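Local coordinates for protein intracellular serine protease (Bacillus licheniformis, PDB 4ZOQ) that probably cleaves peptide bonds as a subtilisin-like serine endopeptidase, acting on lanthipeptide precursors in a sequence-specific manner, at residues W11-F25 with V240-K252. Sequence-based numbering, arbitrary orientation.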
# COMPACT_ATOMS: atom_id res chain seq x y z
N TRP B 11 -6.64 0.31 -19.71
CA TRP B 11 -5.35 -0.13 -20.23
C TRP B 11 -5.45 -0.37 -21.72
O TRP B 11 -6.47 -0.83 -22.22
CB TRP B 11 -4.88 -1.42 -19.55
CG TRP B 11 -4.69 -1.33 -18.07
CD1 TRP B 11 -4.75 -0.22 -17.30
CD2 TRP B 11 -4.39 -2.42 -17.18
NE1 TRP B 11 -4.53 -0.55 -15.98
CE2 TRP B 11 -4.30 -1.89 -15.89
CE3 TRP B 11 -4.20 -3.80 -17.36
CZ2 TRP B 11 -4.02 -2.69 -14.78
CZ3 TRP B 11 -3.91 -4.58 -16.26
CH2 TRP B 11 -3.83 -4.03 -14.98
N GLY B 12 -4.37 -0.07 -22.43
CA GLY B 12 -4.32 -0.25 -23.86
C GLY B 12 -4.30 -1.72 -24.24
O GLY B 12 -4.81 -2.07 -25.31
N LEU B 13 -3.66 -2.56 -23.42
CA LEU B 13 -3.67 -4.02 -23.63
C LEU B 13 -3.09 -4.38 -25.02
O LEU B 13 -3.32 -5.47 -25.54
CB LEU B 13 -5.09 -4.59 -23.48
CG LEU B 13 -5.84 -4.47 -22.14
CD1 LEU B 13 -7.22 -5.01 -22.28
CD2 LEU B 13 -5.13 -5.26 -21.03
N ASP B 14 -2.33 -3.44 -25.59
CA ASP B 14 -1.78 -3.56 -26.94
C ASP B 14 -2.85 -3.90 -28.00
O ASP B 14 -2.55 -4.49 -29.04
CB ASP B 14 -0.68 -4.63 -26.94
CG ASP B 14 0.27 -4.49 -28.12
OD1 ASP B 14 0.23 -3.44 -28.80
OD2 ASP B 14 1.06 -5.43 -28.34
N GLY B 15 -4.10 -3.53 -27.73
CA GLY B 15 -5.18 -3.83 -28.66
C GLY B 15 -5.64 -5.29 -28.66
O GLY B 15 -6.59 -5.64 -29.35
N ILE B 16 -4.98 -6.15 -27.89
CA ILE B 16 -5.36 -7.56 -27.85
C ILE B 16 -6.60 -7.74 -27.00
O ILE B 16 -6.55 -7.65 -25.77
CB ILE B 16 -4.24 -8.47 -27.29
CG1 ILE B 16 -2.92 -8.24 -28.04
CG2 ILE B 16 -4.67 -9.93 -27.34
CD1 ILE B 16 -1.68 -8.75 -27.30
N LEU B 17 -7.71 -8.05 -27.66
CA LEU B 17 -9.02 -8.08 -27.04
C LEU B 17 -9.15 -9.26 -26.04
O LEU B 17 -9.93 -9.19 -25.09
CB LEU B 17 -10.07 -8.17 -28.14
CG LEU B 17 -11.52 -7.88 -27.81
CD1 LEU B 17 -11.72 -6.36 -27.85
CD2 LEU B 17 -12.43 -8.59 -28.80
N GLU B 18 -8.30 -10.27 -26.18
CA GLU B 18 -8.38 -11.46 -25.33
C GLU B 18 -7.82 -11.24 -23.93
O GLU B 18 -8.15 -11.97 -22.99
CB GLU B 18 -7.61 -12.60 -26.03
CG GLU B 18 -7.15 -13.80 -25.16
CD GLU B 18 -8.28 -14.58 -24.49
OE1 GLU B 18 -9.42 -14.56 -25.01
OE2 GLU B 18 -8.00 -15.21 -23.44
N LEU B 19 -7.09 -10.15 -23.73
CA LEU B 19 -6.54 -9.87 -22.42
C LEU B 19 -7.62 -9.43 -21.42
O LEU B 19 -7.38 -9.40 -20.22
CB LEU B 19 -5.45 -8.81 -22.52
CG LEU B 19 -4.26 -9.24 -23.37
CD1 LEU B 19 -3.16 -8.20 -23.24
CD2 LEU B 19 -3.77 -10.63 -22.99
N LYS B 20 -8.80 -9.07 -21.92
CA LYS B 20 -9.91 -8.71 -21.04
C LYS B 20 -10.30 -9.86 -20.13
O LYS B 20 -10.80 -9.64 -19.03
CB LYS B 20 -11.12 -8.25 -21.85
CG LYS B 20 -10.87 -6.96 -22.62
CD LYS B 20 -12.08 -6.52 -23.46
CE LYS B 20 -11.79 -5.17 -24.12
NZ LYS B 20 -12.81 -4.79 -25.13
N GLU B 21 -10.04 -11.08 -20.55
CA GLU B 21 -10.36 -12.23 -19.71
C GLU B 21 -9.65 -12.19 -18.34
O GLU B 21 -10.18 -12.67 -17.35
CB GLU B 21 -10.01 -13.53 -20.43
CG GLU B 21 -11.01 -13.90 -21.48
CD GLU B 21 -12.39 -14.03 -20.90
OE1 GLU B 21 -12.56 -14.75 -19.88
OE2 GLU B 21 -13.31 -13.38 -21.45
N TYR B 22 -8.43 -11.65 -18.31
CA TYR B 22 -7.60 -11.62 -17.12
C TYR B 22 -7.86 -10.37 -16.27
O TYR B 22 -7.29 -10.20 -15.18
CB TYR B 22 -6.11 -11.67 -17.52
CG TYR B 22 -5.79 -12.81 -18.48
CD1 TYR B 22 -5.87 -14.14 -18.07
CD2 TYR B 22 -5.39 -12.55 -19.78
CE1 TYR B 22 -5.59 -15.17 -18.95
CE2 TYR B 22 -5.09 -13.56 -20.65
CZ TYR B 22 -5.19 -14.87 -20.24
OH TYR B 22 -4.90 -15.87 -21.15
N LEU B 23 -8.73 -9.51 -16.79
CA LEU B 23 -9.14 -8.30 -16.09
C LEU B 23 -10.54 -8.48 -15.50
O LEU B 23 -11.25 -7.49 -15.25
CB LEU B 23 -9.09 -7.11 -17.05
CG LEU B 23 -7.71 -6.47 -17.28
CD1 LEU B 23 -7.67 -5.67 -18.57
CD2 LEU B 23 -7.33 -5.58 -16.12
N TRP B 24 -10.93 -9.74 -15.29
CA TRP B 24 -12.22 -10.09 -14.68
C TRP B 24 -12.42 -9.33 -13.38
O TRP B 24 -13.54 -8.87 -13.11
CB TRP B 24 -12.33 -11.60 -14.41
CG TRP B 24 -11.26 -12.14 -13.50
CD1 TRP B 24 -10.05 -12.69 -13.87
CD2 TRP B 24 -11.28 -12.15 -12.06
NE1 TRP B 24 -9.35 -13.07 -12.75
CE2 TRP B 24 -10.07 -12.73 -11.63
CE3 TRP B 24 -12.22 -11.73 -11.11
CZ2 TRP B 24 -9.77 -12.91 -10.28
CZ3 TRP B 24 -11.90 -11.87 -9.76
CH2 TRP B 24 -10.69 -12.47 -9.36
N PHE B 25 -11.34 -9.19 -12.60
CA PHE B 25 -11.41 -8.44 -11.33
C PHE B 25 -11.78 -6.96 -11.59
O PHE B 25 -12.52 -6.35 -10.82
CB PHE B 25 -10.09 -8.54 -10.53
CG PHE B 25 -8.96 -7.73 -11.12
CD1 PHE B 25 -8.15 -8.26 -12.11
CD2 PHE B 25 -8.73 -6.41 -10.71
CE1 PHE B 25 -7.13 -7.50 -12.67
CE2 PHE B 25 -7.72 -5.65 -11.26
CZ PHE B 25 -6.93 -6.19 -12.25
N VAL B 240 -2.93 -25.10 -12.07
CA VAL B 240 -3.02 -23.65 -12.11
C VAL B 240 -4.16 -23.29 -13.05
O VAL B 240 -4.20 -23.76 -14.20
CB VAL B 240 -1.71 -23.02 -12.64
CG1 VAL B 240 -1.91 -21.53 -12.94
CG2 VAL B 240 -0.57 -23.22 -11.67
N ARG B 241 -5.08 -22.47 -12.56
CA ARG B 241 -6.16 -22.02 -13.43
C ARG B 241 -5.86 -20.57 -13.68
O ARG B 241 -5.92 -19.74 -12.77
CB ARG B 241 -7.52 -22.27 -12.76
CG ARG B 241 -7.51 -23.71 -12.29
CD ARG B 241 -8.42 -24.11 -11.16
NE ARG B 241 -7.90 -25.37 -10.63
CZ ARG B 241 -7.99 -25.76 -9.36
NH1 ARG B 241 -8.65 -25.02 -8.49
NH2 ARG B 241 -7.45 -26.90 -8.98
N VAL B 242 -5.55 -20.28 -14.93
CA VAL B 242 -4.99 -18.98 -15.27
C VAL B 242 -6.04 -17.91 -15.18
O VAL B 242 -5.72 -16.71 -15.09
CB VAL B 242 -4.38 -19.01 -16.68
CG1 VAL B 242 -3.14 -19.92 -16.68
CG2 VAL B 242 -5.41 -19.51 -17.67
N THR B 243 -7.30 -18.36 -15.19
CA THR B 243 -8.43 -17.46 -15.04
C THR B 243 -8.65 -17.03 -13.59
O THR B 243 -9.45 -16.14 -13.33
CB THR B 243 -9.76 -18.14 -15.54
OG1 THR B 243 -10.00 -19.35 -14.79
CG2 THR B 243 -9.68 -18.46 -17.03
N ASP B 244 -7.93 -17.66 -12.67
CA ASP B 244 -7.99 -17.27 -11.26
C ASP B 244 -6.95 -16.24 -10.91
O ASP B 244 -7.02 -15.66 -9.83
CB ASP B 244 -7.84 -18.50 -10.34
CG ASP B 244 -9.17 -19.25 -10.14
OD1 ASP B 244 -10.21 -18.72 -10.56
OD2 ASP B 244 -9.17 -20.37 -9.58
N LEU B 245 -6.01 -16.00 -11.82
CA LEU B 245 -4.97 -14.96 -11.68
C LEU B 245 -5.47 -13.60 -12.17
O LEU B 245 -6.49 -13.53 -12.86
CB LEU B 245 -3.71 -15.38 -12.44
CG LEU B 245 -2.90 -16.57 -11.89
CD1 LEU B 245 -1.88 -17.14 -12.92
CD2 LEU B 245 -2.16 -16.11 -10.61
N VAL B 246 -4.74 -12.53 -11.84
CA VAL B 246 -5.18 -11.21 -12.25
C VAL B 246 -4.11 -10.53 -13.10
O VAL B 246 -2.91 -10.73 -12.88
CB VAL B 246 -5.55 -10.31 -11.02
CG1 VAL B 246 -6.72 -10.93 -10.27
CG2 VAL B 246 -4.35 -10.06 -10.07
N LEU B 247 -4.54 -9.76 -14.10
CA LEU B 247 -3.57 -9.04 -14.92
C LEU B 247 -3.01 -7.84 -14.15
O LEU B 247 -3.72 -7.17 -13.40
CB LEU B 247 -4.18 -8.59 -16.25
CG LEU B 247 -3.16 -8.33 -17.37
CD1 LEU B 247 -2.47 -9.63 -17.73
CD2 LEU B 247 -3.78 -7.72 -18.61
N THR B 248 -1.73 -7.57 -14.36
CA THR B 248 -1.04 -6.41 -13.79
C THR B 248 -0.29 -5.64 -14.88
O THR B 248 0.19 -6.21 -15.88
CB THR B 248 -0.01 -6.83 -12.73
OG1 THR B 248 0.98 -7.70 -13.33
CG2 THR B 248 -0.67 -7.57 -11.60
N THR B 249 -0.13 -4.34 -14.67
CA THR B 249 0.82 -3.59 -15.47
C THR B 249 2.19 -3.94 -14.93
O THR B 249 2.42 -3.97 -13.72
CB THR B 249 0.56 -2.09 -15.43
OG1 THR B 249 0.35 -1.69 -14.08
CG2 THR B 249 -0.68 -1.73 -16.23
N TYR B 250 3.10 -4.21 -15.86
CA TYR B 250 4.44 -4.66 -15.53
C TYR B 250 5.40 -3.77 -16.33
O TYR B 250 5.01 -3.31 -17.42
CB TYR B 250 4.57 -6.15 -15.86
CG TYR B 250 5.70 -6.86 -15.14
CD1 TYR B 250 5.68 -7.02 -13.75
CD2 TYR B 250 6.75 -7.44 -15.86
CE1 TYR B 250 6.70 -7.69 -13.09
CE2 TYR B 250 7.77 -8.11 -15.21
CZ TYR B 250 7.73 -8.23 -13.83
OH TYR B 250 8.74 -8.90 -13.20
N PRO B 251 6.58 -3.45 -15.76
CA PRO B 251 7.49 -2.51 -16.44
C PRO B 251 7.71 -2.91 -17.90
O PRO B 251 8.12 -4.03 -18.19
CB PRO B 251 8.77 -2.60 -15.62
CG PRO B 251 8.32 -3.01 -14.25
CD PRO B 251 7.15 -3.95 -14.49
N LYS B 252 7.41 -2.00 -18.81
CA LYS B 252 7.32 -2.36 -20.21
C LYS B 252 8.67 -2.84 -20.77
O LYS B 252 8.72 -3.67 -21.67
CB LYS B 252 6.79 -1.19 -21.03
CG LYS B 252 7.88 -0.44 -21.75
CD LYS B 252 7.45 0.94 -22.22
CE LYS B 252 7.49 1.94 -21.10
NZ LYS B 252 6.95 3.23 -21.61
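Leu-247 points from strand 246-249 toward the 11-25 segment, where it meets Trp-11, Leu-13, Tyr-22 and Leu-23; Leu-271 of the partner strand packs on it as well. With CG anti to the backbone N (chi1 -158°), its CD2 branch reaches Leu-13 CD2 at 3.7 Å and the six-membered rim of the Trp-11 indole, while CB packs on Tyr-22 CB. The same residue is tied through its backbone: Leu-247 N donates to Tyr-22 O (3.0 Å), approaching from above the carbonyl plane. At the far end of the strand the methyl of Thr-249 sits over one face of the Trp-11 indole, CG2 lying 3.8 Å from the six-membered ring centroid in a CH-pi contact; Thr-249 OG1 hydrogen-bonds to Thr-88 O. At the other end, Trp-24 places its indole edge against the backbone, NE1 donating to Leu-245 O (2.9 Å, N-H...O 153°). Its CZ2 meets Val-246 CG1 at 3.6 Å, and Lys-207 adds a cation-pi interaction. A leucine in place of this tryptophan would probably leave Leu-245 O without this N-H, open a gap beside Val-246 CG1 and deprive Lys-207 of its cation-pi partner. Phe-25 crosses Val-246 at about a right angle, CD1 3.5 Å from Val-246 CB, and Met-93 of helix 86-97 touches both side chains. The contact thus packs the loop at Trp-11 and Leu-13, the 3-10 segment 17-22 and the start of helix 24-30 against the two-stranded antiparallel sheet formed with 269-272, in a subtilisin-like fold, with Thr-248 about 8 Å, between side chains, from Ser-276, the predicted charge-relay serine.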